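Local coordinates for protein ribonuclease mar1, putative (Trypanosoma cruzi, PDB 1YZV) that is of unestablished function but belongs to the isochorismatase superfamily, so it is probably a hydrolase or a related enzyme, at residues V110-I124 with K136-Q148. Residues are numbered along the deposited sequence; the frame is centred on the assembly and turned at random.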
loop_
_atom_site.group_PDB
_atom_site.type_symbol
_atom_site.label_atom_id
_atom_site.label_comp_id
_atom_site.label_asym_id
_atom_site.label_seq_id
_atom_site.Cartn_x
_atom_site.Cartn_y
_atom_site.Cartn_z
ATOM N N VAL A 110 9.091 22.471 18.374
ATOM C CA VAL A 110 7.870 21.962 17.742
ATOM C C VAL A 110 8.263 20.970 16.654
ATOM O O VAL A 110 8.500 21.334 15.507
ATOM C CB VAL A 110 6.985 23.072 17.145
ATOM C CG1 VAL A 110 5.673 22.463 16.649
ATOM C CG2 VAL A 110 6.708 24.150 18.174
ATOM N N GLU A 111 8.451 19.732 17.063
ATOM C CA GLU A 111 9.024 18.718 16.203
ATOM C C GLU A 111 7.998 17.930 15.414
ATOM O O GLU A 111 8.354 17.318 14.409
ATOM C CB GLU A 111 9.833 17.711 17.018
ATOM C CG GLU A 111 11.156 18.234 17.533
ATOM C CD GLU A 111 11.922 17.185 18.374
ATOM O OE1 GLU A 111 11.717 15.958 18.162
ATOM O OE2 GLU A 111 12.728 17.610 19.232
ATOM N N GLN A 112 6.754 17.908 15.890
ATOM C CA GLN A 112 5.723 17.033 15.346
ATOM C C GLN A 112 4.354 17.690 15.325
ATOM O O GLN A 112 4.026 18.500 16.174
ATOM C CB GLN A 112 5.708 15.700 16.079
ATOM C CG GLN A 112 5.310 15.809 17.558
ATOM C CD GLN A 112 5.716 14.606 18.382
ATOM O OE1 GLN A 112 6.589 13.796 17.988
ATOM N NE2 GLN A 112 5.051 14.454 19.550
ATOM N N VAL A 113 3.628 17.422 14.239
ATOM C CA VAL A 113 2.329 18.033 13.962
ATOM C C VAL A 113 1.362 16.905 13.729
ATOM O O VAL A 113 1.693 15.927 13.015
ATOM C CB VAL A 113 2.436 18.941 12.713
ATOM C CG1 VAL A 113 1.040 19.342 12.196
ATOM C CG2 VAL A 113 3.388 20.221 13.021
ATOM N N VAL A 114 0.240 16.984 14.423
ATOM C CA VAL A 114 -0.903 16.140 14.203
ATOM C C VAL A 114 -1.859 16.944 13.328
ATOM O O VAL A 114 -2.335 18.024 13.721
ATOM C CB VAL A 114 -1.568 15.749 15.535
ATOM C CG1 VAL A 114 -2.893 15.043 15.313
ATOM C CG2 VAL A 114 -0.610 14.880 16.352
ATOM N N LEU A 115 -2.166 16.398 12.155
ATOM C CA LEU A 115 -2.871 17.134 11.085
ATOM C C LEU A 115 -4.158 16.422 10.671
ATOM O O LEU A 115 -4.159 15.212 10.411
ATOM C CB LEU A 115 -1.961 17.287 9.868
ATOM C CG LEU A 115 -2.493 17.856 8.526
ATOM C CD1 LEU A 115 -3.019 19.313 8.704
ATOM C CD2 LEU A 115 -1.353 17.811 7.457
ATOM N N TRP A 116 -5.238 17.187 10.555
ATOM C CA TRP A 116 -6.517 16.645 10.076
ATOM C C TRP A 116 -7.425 17.763 9.561
ATOM O O TRP A 116 -7.120 18.926 9.741
ATOM C CB TRP A 116 -7.235 15.834 11.190
ATOM C CG TRP A 116 -7.851 16.652 12.242
ATOM C CD1 TRP A 116 -9.180 17.015 12.295
ATOM C CD2 TRP A 116 -7.181 17.492 13.206
ATOM N NE1 TRP A 116 -9.383 17.952 13.270
ATOM C CE2 TRP A 116 -8.198 18.219 13.896
ATOM C CE3 TRP A 116 -5.868 17.560 13.696
ATOM C CZ2 TRP A 116 -7.911 19.127 14.942
ATOM C CZ3 TRP A 116 -5.592 18.452 14.745
ATOM C CH2 TRP A 116 -6.615 19.224 15.355
ATOM N N GLY A 117 -8.454 17.385 8.815
ATOM C CA GLY A 117 -9.482 18.322 8.389
ATOM C C GLY A 117 -9.854 18.187 6.930
ATOM O O GLY A 117 -9.934 17.044 6.392
ATOM N N PHE A 118 -10.249 19.322 6.354
ATOM C CA PHE A 118 -10.744 19.388 4.989
ATOM C C PHE A 118 -9.788 20.215 4.098
ATOM O O PHE A 118 -9.168 21.158 4.565
ATOM C CB PHE A 118 -12.079 20.086 4.899
ATOM C CG PHE A 118 -13.168 19.551 5.820
ATOM C CD1 PHE A 118 -13.282 18.224 6.118
ATOM C CD2 PHE A 118 -14.235 20.403 6.134
ATOM C CE1 PHE A 118 -14.357 17.777 6.907
ATOM C CE2 PHE A 118 -15.297 19.968 6.923
ATOM C CZ PHE A 118 -15.328 18.667 7.343
ATOM N N GLU A 119 -9.673 19.874 2.814
ATOM C CA GLU A 119 -10.071 18.604 2.242
ATOM C C GLU A 119 -8.779 17.781 2.160
ATOM O O GLU A 119 -7.690 18.348 1.994
ATOM C CB GLU A 119 -10.665 18.788 0.834
ATOM C CG GLU A 119 -12.037 19.423 0.832
ATOM C CD GLU A 119 -12.763 19.323 -0.518
ATOM O OE1 GLU A 119 -13.070 18.219 -1.007
ATOM O OE2 GLU A 119 -13.060 20.376 -1.071
ATOM N N THR A 120 -8.915 16.468 2.277
ATOM C CA THR A 120 -7.769 15.529 2.333
ATOM C C THR A 120 -6.774 15.719 1.178
ATOM O O THR A 120 -5.579 15.769 1.396
ATOM C CB THR A 120 -8.263 14.073 2.382
ATOM O OG1 THR A 120 -9.308 13.953 3.364
ATOM C CG2 THR A 120 -7.124 13.103 2.755
ATOM N N HIS A 121 -7.293 15.901 -0.041
ATOM C CA HIS A 121 -6.497 15.948 -1.250
ATOM C C HIS A 121 -6.049 17.336 -1.631
ATOM O O HIS A 121 -5.382 17.531 -2.660
ATOM C CB HIS A 121 -7.260 15.306 -2.415
ATOM C CG HIS A 121 -8.514 16.025 -2.792
ATOM N ND1 HIS A 121 -9.554 16.207 -1.911
ATOM C CD2 HIS A 121 -8.883 16.641 -3.951
ATOM C CE1 HIS A 121 -10.476 16.964 -2.482
ATOM N NE2 HIS A 121 -10.132 17.170 -3.743
ATOM N N VAL A 122 -6.448 18.325 -0.842
ATOM C CA VAL A 122 -6.055 19.721 -1.119
ATOM C C VAL A 122 -5.283 20.358 0.029
ATOM O O VAL A 122 -4.071 20.180 0.161
ATOM C CB VAL A 122 -7.260 20.581 -1.577
ATOM C CG1 VAL A 122 -6.828 22.026 -1.940
ATOM C CG2 VAL A 122 -7.901 19.935 -2.815
ATOM N N CYS A 123 -5.989 20.942 0.975
ATOM C CA CYS A 123 -5.310 21.602 2.092
ATOM C C CYS A 123 -4.518 20.662 3.013
ATOM O O CYS A 123 -3.387 20.964 3.406
ATOM C CB CYS A 123 -6.326 22.522 2.829
ATOM S SG CYS A 123 -6.950 23.950 1.671
ATOM N N ILE A 124 -5.052 19.479 3.316
ATOM C CA ILE A 124 -4.338 18.557 4.143
ATOM C C ILE A 124 -3.077 18.025 3.444
ATOM O O ILE A 124 -1.998 18.007 4.027
ATOM C CB ILE A 124 -5.204 17.345 4.547
ATOM C CG1 ILE A 124 -6.467 17.812 5.238
ATOM C CG2 ILE A 124 -4.378 16.300 5.335
ATOM C CD1 ILE A 124 -6.273 18.111 6.588
ATOM N N LYS A 136 9.710 18.514 9.545
ATOM C CA LYS A 136 8.896 18.169 10.694
ATOM C C LYS A 136 8.309 16.760 10.491
ATOM O O LYS A 136 8.081 16.331 9.365
ATOM C CB LYS A 136 7.765 19.184 10.866
ATOM C CG LYS A 136 8.191 20.663 10.953
ATOM C CD LYS A 136 8.992 20.934 12.200
ATOM C CE LYS A 136 9.370 22.398 12.340
ATOM N NZ LYS A 136 10.023 22.654 13.686
ATOM N N LYS A 137 8.008 16.086 11.590
ATOM C CA LYS A 137 7.225 14.849 11.584
ATOM C C LYS A 137 5.784 15.264 11.484
ATOM O O LYS A 137 5.369 16.263 12.086
ATOM C CB LYS A 137 7.454 14.056 12.896
ATOM C CG LYS A 137 6.608 12.722 12.986
ATOM C CD LYS A 137 6.896 11.959 14.293
ATOM C CE LYS A 137 8.224 11.156 14.241
ATOM N NZ LYS A 137 8.867 11.050 15.610
ATOM N N VAL A 138 5.037 14.606 10.622
ATOM C CA VAL A 138 3.615 14.929 10.471
ATOM C C VAL A 138 2.768 13.649 10.426
ATOM O O VAL A 138 3.115 12.672 9.753
ATOM C CB VAL A 138 3.346 15.931 9.281
ATOM C CG1 VAL A 138 4.001 15.530 8.036
ATOM C CG2 VAL A 138 1.847 16.154 9.049
ATOM N N VAL A 139 1.741 13.601 11.274
ATOM C CA VAL A 139 0.885 12.430 11.390
ATOM C C VAL A 139 -0.513 12.842 11.043
ATOM O O VAL A 139 -1.024 13.843 11.602
ATOM C CB VAL A 139 0.947 11.850 12.818
ATOM C CG1 VAL A 139 0.175 10.504 12.900
ATOM C CG2 VAL A 139 2.374 11.654 13.165
ATOM N N ILE A 140 -1.049 12.211 10.011
ATOM C CA ILE A 140 -2.387 12.496 9.554
ATOM C C ILE A 140 -3.354 11.668 10.452
ATOM O O ILE A 140 -3.220 10.459 10.544
ATOM C CB ILE A 140 -2.572 12.131 8.058
ATOM C CG1 ILE A 140 -1.461 12.704 7.182
ATOM C CG2 ILE A 140 -3.942 12.525 7.551
ATOM C CD1 ILE A 140 -1.361 14.165 7.219
ATOM N N ALA A 141 -4.396 12.306 10.991
ATOM C CA ALA A 141 -5.467 11.557 11.669
ATOM C C ALA A 141 -6.549 11.290 10.655
ATOM O O ALA A 141 -7.434 12.126 10.450
ATOM C CB ALA A 141 -6.032 12.344 12.852
ATOM N N VAL A 142 -6.470 10.150 9.988
ATOM C CA VAL A 142 -7.368 9.885 8.862
ATOM C C VAL A 142 -8.857 9.953 9.199
ATOM O O VAL A 142 -9.693 10.331 8.342
ATOM C CB VAL A 142 -6.995 8.522 8.139
ATOM C CG1 VAL A 142 -7.197 7.299 9.006
ATOM C CG2 VAL A 142 -7.772 8.350 6.796
ATOM N N ASP A 143 -9.204 9.525 10.417
ATOM C CA ASP A 143 -10.598 9.537 10.900
ATOM C C ASP A 143 -11.171 10.937 11.098
ATOM O O ASP A 143 -12.393 11.078 11.150
ATOM C CB ASP A 143 -10.811 8.672 12.198
ATOM C CG ASP A 143 -9.910 9.084 13.403
ATOM O OD1 ASP A 143 -8.726 9.393 13.186
ATOM O OD2 ASP A 143 -10.367 8.981 14.590
ATOM N N GLY A 144 -10.308 11.956 11.039
ATOM C CA GLY A 144 -10.692 13.376 11.090
ATOM C C GLY A 144 -10.440 14.127 9.774
ATOM O O GLY A 144 -10.397 15.355 9.742
ATOM N N CYS A 145 -10.182 13.370 8.709
ATOM C CA CYS A 145 -10.005 13.899 7.341
ATOM C C CYS A 145 -11.143 13.521 6.421
ATOM O O CYS A 145 -11.742 12.449 6.552
ATOM C CB CYS A 145 -8.671 13.415 6.718
ATOM S SG CYS A 145 -7.226 14.022 7.508
ATOM N N GLY A 146 -11.428 14.407 5.465
ATOM C CA GLY A 146 -12.454 14.152 4.501
ATOM C C GLY A 146 -12.333 15.011 3.278
ATOM O O GLY A 146 -11.723 16.120 3.343
ATOM N N SER A 147 -12.971 14.542 2.197
ATOM C CA SER A 147 -13.063 15.299 0.943
ATOM C C SER A 147 -14.500 15.268 0.460
ATOM O O SER A 147 -15.316 14.475 0.954
ATOM C CB SER A 147 -12.156 14.719 -0.170
ATOM O OG SER A 147 -10.795 14.714 0.193
ATOM N N GLN A 148 -14.814 16.089 -0.543
ATOM C CA GLN A 148 -16.181 16.049 -1.089
ATOM C C GLN A 148 -16.442 14.740 -1.853
ATOM O O GLN A 148 -17.580 14.260 -1.921
ATOM C CB GLN A 148 -16.466 17.292 -1.941
ATOM C CG GLN A 148 -16.538 18.573 -1.087
ATOM C CD GLN A 148 -16.858 19.816 -1.880
ATOM O OE1 GLN A 148 -15.993 20.672 -2.076
ATOM N NE2 GLN A 148 -17.977 19.776 -2.564
HETATM O O HOH W 1 8.940 13.655 16.722
#
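Val110 offers its carbonyl O to Lys136 NZ at 2.7 Å, and that ammonium also reaches Val105 O. Gln112 and Lys137 run side by side, CB to CB 4.0 Å, and a water accepts from Lys137 NZ and donates to Gln112 OE1. Both donor and acceptor, Gln112 also bonds Thr21 OG1 through NE2 and the backbone N of Lys14 through OE1, while Lys137 NZ reaches Leu12 O. Beta-branched Val113 and Val114, suited to extended strands, pair with Val138 and Val139, the bond from Val139 N to Val113 O being 2.9 Å. On Val113's face, Leu115 CD2 touches Val138 CG2 and comes to 3.7 Å from Ile140 CD1.

The strands, 16° from parallel, are sheet neighbours joined by helix 120-133 in a beta-alpha-beta unit of the family's parallel-sheet core.

With CG between backbone N and carbonyl carbon (chi1 75°), Trp116 sets CB against Ala141 CB and turns its CD1 edge to Gly144 O, 3.3 Å away in the ring plane. Gly144 has no CB to crowd that edge; at Gly117's backbone angles a CB would collide with the preceding carbonyl O. A cis peptide leads into Glu119, the helix N-cap, whose OE1 accepts a 2.8 Å hydrogen bond from Gln148 N, 38° out of the carboxylate plane. Thr120 N donates to Gly146 O (3.0 Å), while its hydroxyl bonds His153. His121 ND1 and Ser147 OG share a 2.9 Å hydrogen bond at the imidazole edge, and NE2 binds Glu174 of the second subunit. Ile124 CG2 packs on Ile140 CD1 and Cys145 SG, bringing the helix onto the face carrying Leu115.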